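Local coordinates for syndapin (Drosophila melanogaster, PDB 3I2W), which probably works in endocytosis and the internalization of plasma membrane proteins, with the homodimeric F-BAR domain of this chain likely to bind membrane phospholipids, at residues Cys239-Leu242 and Thr243-Gln246; Ala198-Thr201 and Lys202-Val206; Asn156-Arg159 and Asn160-Asp164. All blocks are in the same frame, centred on the assembly; numbering follows the deposited sequence.

Interaction 1 of 3, residues Cys239-Leu242 and Thr243-Gln246; sequences CLDL and TKVQ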
loop_
_atom_site.group_PDB
_atom_site.type_symbol
_atom_site.label_atom_id
_atom_site.label_comp_id
_atom_site.label_asym_id
_atom_site.label_seq_id
_atom_site.Cartn_x
_atom_site.Cartn_y
_atom_site.Cartn_z
ATOM N N CYS B 239 14.400 3.662 1.327
ATOM C CA CYS B 239 13.500 3.573 0.204
ATOM C C CYS B 239 12.127 4.101 0.534
ATOM O O CYS B 239 11.469 4.606 -0.319
ATOM C CB CYS B 239 13.329 2.138 -0.214
ATOM S SG CYS B 239 14.766 1.465 -0.831
ATOM N N LEU B 240 11.697 3.944 1.766
ATOM C CA LEU B 240 10.343 4.240 2.121
ATOM C C LEU B 240 10.175 5.623 2.723
ATOM O O LEU B 240 9.076 6.097 2.853
ATOM C CB LEU B 240 9.819 3.214 3.128
ATOM C CG LEU B 240 9.247 1.886 2.676
ATOM C CD1 LEU B 240 10.184 1.375 1.779
ATOM C CD2 LEU B 240 9.241 0.962 3.859
ATOM N N ASP B 241 11.236 6.282 3.096
ATOM C CA ASP B 241 11.091 7.457 3.887
ATOM C C ASP B 241 10.665 8.567 2.947
ATOM O O ASP B 241 11.344 8.923 1.978
ATOM C CB ASP B 241 12.422 7.742 4.555
ATOM C CG ASP B 241 12.424 8.978 5.443
ATOM O OD1 ASP B 241 11.490 9.825 5.488
ATOM O OD2 ASP B 241 13.445 9.094 6.137
ATOM N N LEU B 242 9.520 9.115 3.286
ATOM C CA LEU B 242 8.808 10.023 2.452
ATOM C C LEU B 242 9.445 11.338 2.628
ATOM O O LEU B 242 9.544 12.125 1.651
ATOM C CB LEU B 242 7.357 10.103 2.913
ATOM C CG LEU B 242 6.585 8.919 2.337
ATOM C CD1 LEU B 242 5.201 8.858 2.969
ATOM C CD2 LEU B 242 6.566 9.028 0.769
ATOM N N THR B 243 9.888 11.578 3.861
ATOM C CA THR B 243 10.452 12.856 4.220
ATOM C C THR B 243 11.695 13.140 3.399
ATOM O O THR B 243 12.252 14.189 3.513
ATOM C CB THR B 243 10.796 12.972 5.734
ATOM O OG1 THR B 243 12.052 12.376 5.991
ATOM C CG2 THR B 243 9.806 12.292 6.592
ATOM N N LYS B 244 12.139 12.215 2.573
ATOM C CA LYS B 244 13.356 12.426 1.802
ATOM C C LYS B 244 13.075 12.364 0.311
ATOM O O LYS B 244 13.985 12.386 -0.499
ATOM C CB LYS B 244 14.376 11.317 2.128
ATOM C CG LYS B 244 14.731 11.143 3.617
ATOM C CD LYS B 244 16.154 11.586 3.931
ATOM C CE LYS B 244 16.325 11.925 5.428
ATOM N NZ LYS B 244 16.250 10.737 6.337
ATOM N N VAL B 245 11.819 12.190 -0.070
ATOM C CA VAL B 245 11.459 12.330 -1.449
ATOM C C VAL B 245 11.419 13.864 -1.697
ATOM O O VAL B 245 10.599 14.574 -1.120
ATOM C CB VAL B 245 10.101 11.687 -1.616
ATOM C CG1 VAL B 245 9.654 11.671 -3.085
ATOM C CG2 VAL B 245 10.119 10.303 -1.041
ATOM N N GLN B 246 12.351 14.391 -2.481
ATOM C CA GLN B 246 12.523 15.867 -2.555
ATOM C C GLN B 246 11.516 16.576 -3.408
ATOM O O GLN B 246 11.339 17.771 -3.312
ATOM C CB GLN B 246 13.897 16.221 -3.024
ATOM C CG GLN B 246 14.827 16.170 -1.849
ATOM C CD GLN B 246 16.206 15.711 -2.239
ATOM O OE1 GLN B 246 16.809 14.875 -1.544
ATOM N NE2 GLN B 246 16.729 16.246 -3.361
#

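Interaction 2 of 3, residues Ala198-Thr201 and Lys202-Val206; sequences AEIT and KYNSV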
loop_
_atom_site.group_PDB
_atom_site.type_symbol
_atom_site.label_atom_id
_atom_site.label_comp_id
_atom_site.label_asym_id
_atom_site.label_seq_id
_atom_site.Cartn_x
_atom_site.Cartn_y
_atom_site.Cartn_z
ATOM N N ALA B 198 36.873 -41.307 35.539
ATOM C CA ALA B 198 38.111 -40.606 35.614
ATOM C C ALA B 198 38.637 -40.261 34.226
ATOM O O ALA B 198 39.234 -39.212 34.068
ATOM C CB ALA B 198 39.152 -41.453 36.399
ATOM N N GLU B 199 38.441 -41.125 33.235
ATOM C CA GLU B 199 39.184 -40.983 31.968
ATOM C C GLU B 199 38.592 -39.843 31.141
ATOM O O GLU B 199 39.308 -39.091 30.451
ATOM C CB GLU B 199 39.136 -42.269 31.145
ATOM C CG GLU B 199 40.362 -42.517 30.295
ATOM C CD GLU B 199 40.055 -43.348 29.023
ATOM O OE1 GLU B 199 39.159 -44.231 29.099
ATOM O OE2 GLU B 199 40.703 -43.128 27.947
ATOM N N ILE B 200 37.266 -39.774 31.228
ATOM C CA ILE B 200 36.444 -38.783 30.598
ATOM C C ILE B 200 36.682 -37.490 31.341
ATOM O O ILE B 200 36.890 -36.479 30.678
ATOM C CB ILE B 200 34.918 -39.185 30.555
ATOM C CG1 ILE B 200 34.080 -38.180 29.790
ATOM C CG2 ILE B 200 34.307 -39.211 31.906
ATOM C CD1 ILE B 200 33.817 -38.552 28.412
ATOM N N THR B 201 36.703 -37.507 32.684
ATOM C CA THR B 201 36.864 -36.249 33.465
ATOM C C THR B 201 38.144 -35.545 33.122
ATOM O O THR B 201 38.270 -34.367 33.334
ATOM C CB THR B 201 36.739 -36.387 35.007
ATOM O OG1 THR B 201 35.565 -37.133 35.326
ATOM C CG2 THR B 201 36.588 -35.021 35.680
ATOM N N LYS B 202 39.075 -36.241 32.518
ATOM C CA LYS B 202 40.295 -35.562 32.205
ATOM C C LYS B 202 40.273 -35.048 30.772
ATOM O O LYS B 202 41.010 -34.105 30.435
ATOM C CB LYS B 202 41.532 -36.417 32.565
ATOM C CG LYS B 202 42.030 -37.361 31.487
ATOM C CD LYS B 202 43.566 -37.159 31.280
ATOM C CE LYS B 202 44.431 -37.858 32.363
ATOM N NZ LYS B 202 44.667 -39.315 32.065
ATOM N N TYR B 203 39.427 -35.649 29.937
ATOM C CA TYR B 203 39.231 -35.160 28.571
ATOM C C TYR B 203 38.326 -33.933 28.493
ATOM O O TYR B 203 38.384 -33.234 27.513
ATOM C CB TYR B 203 38.712 -36.238 27.627
ATOM C CG TYR B 203 38.981 -35.944 26.163
ATOM C CD1 TYR B 203 40.246 -36.079 25.644
ATOM C CD2 TYR B 203 37.955 -35.565 25.287
ATOM C CE1 TYR B 203 40.506 -35.828 24.300
ATOM C CE2 TYR B 203 38.198 -35.302 23.916
ATOM C CZ TYR B 203 39.481 -35.433 23.427
ATOM O OH TYR B 203 39.797 -35.192 22.082
ATOM N N ASN B 204 37.522 -33.659 29.516
ATOM C CA ASN B 204 36.495 -32.687 29.391
ATOM C C ASN B 204 36.998 -31.365 28.858
ATOM O O ASN B 204 36.346 -30.690 28.047
ATOM C CB ASN B 204 35.833 -32.420 30.738
ATOM C CG ASN B 204 34.801 -33.470 31.109
ATOM O OD1 ASN B 204 34.493 -34.383 30.337
ATOM N ND2 ASN B 204 34.253 -33.334 32.305
ATOM N N SER B 205 38.161 -30.957 29.322
ATOM C CA SER B 205 38.516 -29.628 29.048
ATOM C C SER B 205 39.000 -29.603 27.611
ATOM O O SER B 205 38.744 -28.648 26.889
ATOM C CB SER B 205 39.517 -29.170 30.062
ATOM O OG SER B 205 40.721 -29.726 29.704
ATOM N N VAL B 206 39.644 -30.660 27.159
ATOM C CA VAL B 206 40.000 -30.715 25.744
ATOM C C VAL B 206 38.757 -30.627 24.866
ATOM O O VAL B 206 38.784 -29.950 23.831
ATOM C CB VAL B 206 40.755 -31.984 25.415
ATOM C CG1 VAL B 206 40.866 -32.219 23.858
ATOM C CG2 VAL B 206 42.117 -31.935 26.089
#

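Interaction 3 of 3, residues Asn156-Arg159 and Asn160-Asp164; sequences NQER and NANAD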
loop_
_atom_site.group_PDB
_atom_site.type_symbol
_atom_site.label_atom_id
_atom_site.label_comp_id
_atom_site.label_asym_id
_atom_site.label_seq_id
_atom_site.Cartn_x
_atom_site.Cartn_y
_atom_site.Cartn_z
ATOM N N ASN B 156 20.796 -64.426 47.321
ATOM C CA ASN B 156 19.484 -64.929 47.663
ATOM C C ASN B 156 19.307 -66.423 47.518
ATOM O O ASN B 156 18.736 -67.074 48.405
ATOM C CB ASN B 156 18.438 -64.253 46.806
ATOM C CG ASN B 156 17.745 -63.154 47.538
ATOM O OD1 ASN B 156 17.864 -63.048 48.768
ATOM N ND2 ASN B 156 17.011 -62.314 46.806
ATOM N N GLN B 157 19.761 -66.961 46.390
ATOM C CA GLN B 157 19.560 -68.365 46.126
ATOM C C GLN B 157 20.408 -69.209 47.033
ATOM O O GLN B 157 19.984 -70.276 47.433
ATOM C CB GLN B 157 19.855 -68.729 44.701
ATOM C CG GLN B 157 19.267 -67.823 43.693
ATOM C CD GLN B 157 19.846 -68.146 42.339
ATOM O OE1 GLN B 157 19.959 -69.322 41.987
ATOM N NE2 GLN B 157 20.254 -67.118 41.583
ATOM N N GLU B 158 21.598 -68.741 47.372
ATOM C CA GLU B 158 22.375 -69.423 48.373
ATOM C C GLU B 158 21.631 -69.511 49.716
ATOM O O GLU B 158 21.713 -70.534 50.377
ATOM C CB GLU B 158 23.732 -68.771 48.556
ATOM C CG GLU B 158 24.728 -69.709 49.210
ATOM C CD GLU B 158 26.013 -69.030 49.609
ATOM O OE1 GLU B 158 25.948 -68.042 50.377
ATOM O OE2 GLU B 158 27.095 -69.500 49.169
ATOM N N ARG B 159 20.915 -68.453 50.104
ATOM C CA ARG B 159 20.000 -68.486 51.249
ATOM C C ARG B 159 19.223 -69.799 51.338
ATOM O O ARG B 159 19.366 -70.561 52.304
ATOM C CB ARG B 159 19.009 -67.322 51.163
ATOM C CG ARG B 159 17.691 -67.512 51.958
ATOM C CD ARG B 159 17.823 -67.221 53.467
ATOM N NE ARG B 159 17.878 -65.779 53.743
ATOM C CZ ARG B 159 18.998 -65.053 53.840
ATOM N NH1 ARG B 159 20.195 -65.620 53.693
ATOM N NH2 ARG B 159 18.922 -63.749 54.091
ATOM N N ASN B 160 18.420 -70.060 50.306
ATOM C CA ASN B 160 17.498 -71.213 50.262
ATOM C C ASN B 160 18.057 -72.491 49.623
ATOM O O ASN B 160 17.333 -73.302 49.065
ATOM C CB ASN B 160 16.188 -70.790 49.611
ATOM C CG ASN B 160 16.316 -69.465 48.888
ATOM O OD1 ASN B 160 16.405 -69.430 47.664
ATOM N ND2 ASN B 160 16.362 -68.366 49.645
ATOM N N ALA B 161 19.367 -72.646 49.728
ATOM C CA ALA B 161 20.074 -73.873 49.393
ATOM C C ALA B 161 20.561 -74.481 50.697
ATOM O O ALA B 161 20.473 -75.694 50.901
ATOM C CB ALA B 161 21.293 -73.583 48.457
ATOM N N ASN B 162 21.100 -73.621 51.561
ATOM C CA ASN B 162 21.557 -74.023 52.895
ATOM C C ASN B 162 20.354 -74.301 53.819
ATOM O O ASN B 162 20.553 -74.751 54.969
ATOM C CB ASN B 162 22.585 -73.022 53.512
ATOM C CG ASN B 162 23.673 -72.546 52.487
ATOM O OD1 ASN B 162 23.718 -71.364 52.167
ATOM N ND2 ASN B 162 24.528 -73.456 51.990
ATOM N N ALA B 163 19.139 -74.022 53.303
ATOM C CA ALA B 163 17.876 -74.528 53.845
ATOM C C ALA B 163 17.098 -75.439 52.823
ATOM O O ALA B 163 15.848 -75.477 52.767
ATOM C CB ALA B 163 17.010 -73.373 54.346
ATOM N N ASP B 164 17.826 -76.154 51.984
ATOM C CA ASP B 164 17.214 -77.259 51.315
ATOM C C ASP B 164 18.200 -78.374 51.341
ATOM O O ASP B 164 19.133 -78.445 50.481
ATOM C CB ASP B 164 16.825 -76.977 49.867
ATOM C CG ASP B 164 16.118 -78.205 49.195
ATOM O OD1 ASP B 164 15.640 -79.155 49.877
ATOM O OD2 ASP B 164 16.042 -78.217 47.958
#

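Interaction 1 of 3, residues Cys239-Leu242 and Thr243-Gln246
In the F-BAR domain, the bend that leads out of helix 169-240 toward helix 247-260 carries an Asx turn, the weak bond from Thr-243 N to Asp-241 OD1, to which the same carboxylate adds a hydroxyl bond and a salt bridge. Asp-241 is the first residue to leave helical backbone angles, and with CG swung opposite the backbone N (chi1 -180°) its carboxylate reaches forward along the bend. OD1 takes two donors from one residue: OG1 of Thr-243 lies 2.7 Å from Asp-241 OD1, on its syn side, and the Thr-243 N bond to the same OD1, 2.9 Å long, is weak because it is strongly bent. The other oxygen serves the salt bridge, with Lys-244 NZ at 3.3 Å from Asp-241 OD2, coming in from above the carboxylate plane. The lysine chain folds back at chi2 and chi4 to get there, so that its CG also lies 3.5 Å from Asp-241 OD2. Were this aspartate an alanine, the Lys-244 ammonium would probably lose its counter-charge here and Thr-243 OG1 its acceptor, setting both side chains free to turn. Around this, the second subunit packs closely: its Tyr-252 lies against Asp-241, and its Leu-248 against Leu-242 and Thr-243. The next step of the chain is a turn closed by Val-245 N bonding to Leu-242 O at 2.9 Å, and beside it the two apolar side chains lie alongside each other, with Leu-242 CD2 4.2 Å from Val-245 CG2.

Interaction 2 of 3, residues Ala198-Thr201 and Lys202-Val206
Backbone bonding from Ala-198, Glu-199 and Ile-200 to the turn that follows is slack. Lys-202 N reaches Ala-198 O at 3.4 Å and Tyr-203 N reaches Glu-199 O at 3.5 Å, both weak. Ile-200 O is shared by Tyr-203 N at 2.8 Å and Asn-204 N at 3.1 Å, both weak, bent bonds. Beyond them the helix kinks, for the amides of Ser-205 and Val-206 find no bond to the preceding turn.

Polar side chains look elsewhere. The amide of Asn-204 folds back over the turn and puts OD1 3.2 Å from Ile-200 O, but two acceptors cannot bond, and OD1 is instead held by Trp-130 NE1. Thr-201 OG1, set beside its own backbone N (chi1 -49°), bonds back to Ile-197 O, the usual way for a helical threonine to satisfy its hydroxyl. Glu-199 and Lys-202, of opposite charge, make no salt bridge, with 6.9 Å between Glu-199 OE2 and Lys-202 NZ.

Two van der Waals contacts set a side-chain carbon against an oxygen. CG of Lys-202 passes 3.4 Å from Glu-199 O before the chain, bent at three torsions, leads off. CG1 of Ile-200, crossing the Asn-204 side chain at a slant, stands 3.9 Å from Asn-204 OD1.

All of this is i to i+3 and i to i+4 contact along a kinked stretch of helix 169-240 of the F-BAR domain, flanked by helix 114-159: Ile-200 lies on Trp-130 and Leu-133, Glu-199 also on Leu-133, and Tyr-203 on Pro-129. The tail of the second subunit adds its Pro-284 against Ile-200 and its Trp-283 against Asn-204.

Interaction 3 of 3, residues Asn156-Arg159 and Asn160-Asp164
Asn-160 turns its side chain back over the last turn of helix 114-159, to the carbonyl of Asn-156 and the flank of Arg-159. Its CB starts off away from that turn, 3.6 Å from Arg-159 C, but a chi1 of only 15° then carries the amide round. CG comes to 3.4 Å from Asn-156 O. At the tip both branches lie near that same Asn-156 O, OD1 of Asn-160 at 3.4 Å and ND2 at 3.0 Å, and ND2 also borders the CB and CG of Arg-159. The arginine goes on from there by bends at chi2 and chi3, and its guanidinium stands almost square to the Asn-160 amide, the planes 84° apart.

Glu-158 O takes two backbone donors. Ala-161 N gives Glu-158 O a bond of 3.2 Å, arriving from above the carbonyl plane, and Asn-162 N adds a weak one of 3.4 Å to the same Glu-158 O. The methyl of Ala-161 lies 3.6 Å from Glu-158 O. Helix 169-240 backs the contact, with Met-175 against both Gln-157 and Ala-161 and His-176 against Glu-158; the NE2 of Gln-157 bonds back to Ser-153 O.

The chain then enters a type I beta turn, Ala-161 to Asp-164, closed by Asp-164 N on Ala-161 O at 2.9 Å. A weakly bonded helix end followed, after Asn-160, by this turn begins the connection between helix 114-159 and helix 169-240, the two long helices whose distal parts form the wing of the F-BAR domain.

In the fold
Interactions 3, 2 and 1 follow one another along the chain and mark out the course of helix 169-240: the connection leading into it, a kink within it, and its exit. Interactions 2 and 3 share one side of the chain's centre, their centres 45 Å apart, whereas interaction 1 lies on the other side, 60 Å from interaction 2 and 95 Å from interaction 3, centre to centre. None touches another. The second subunit reaches interactions 1 and 2 but not interaction 3, which is out on the wing about 69 Å from the chain's centre. The sodium ion, held around Ile-56 to Glu-66, uses no residue of the three.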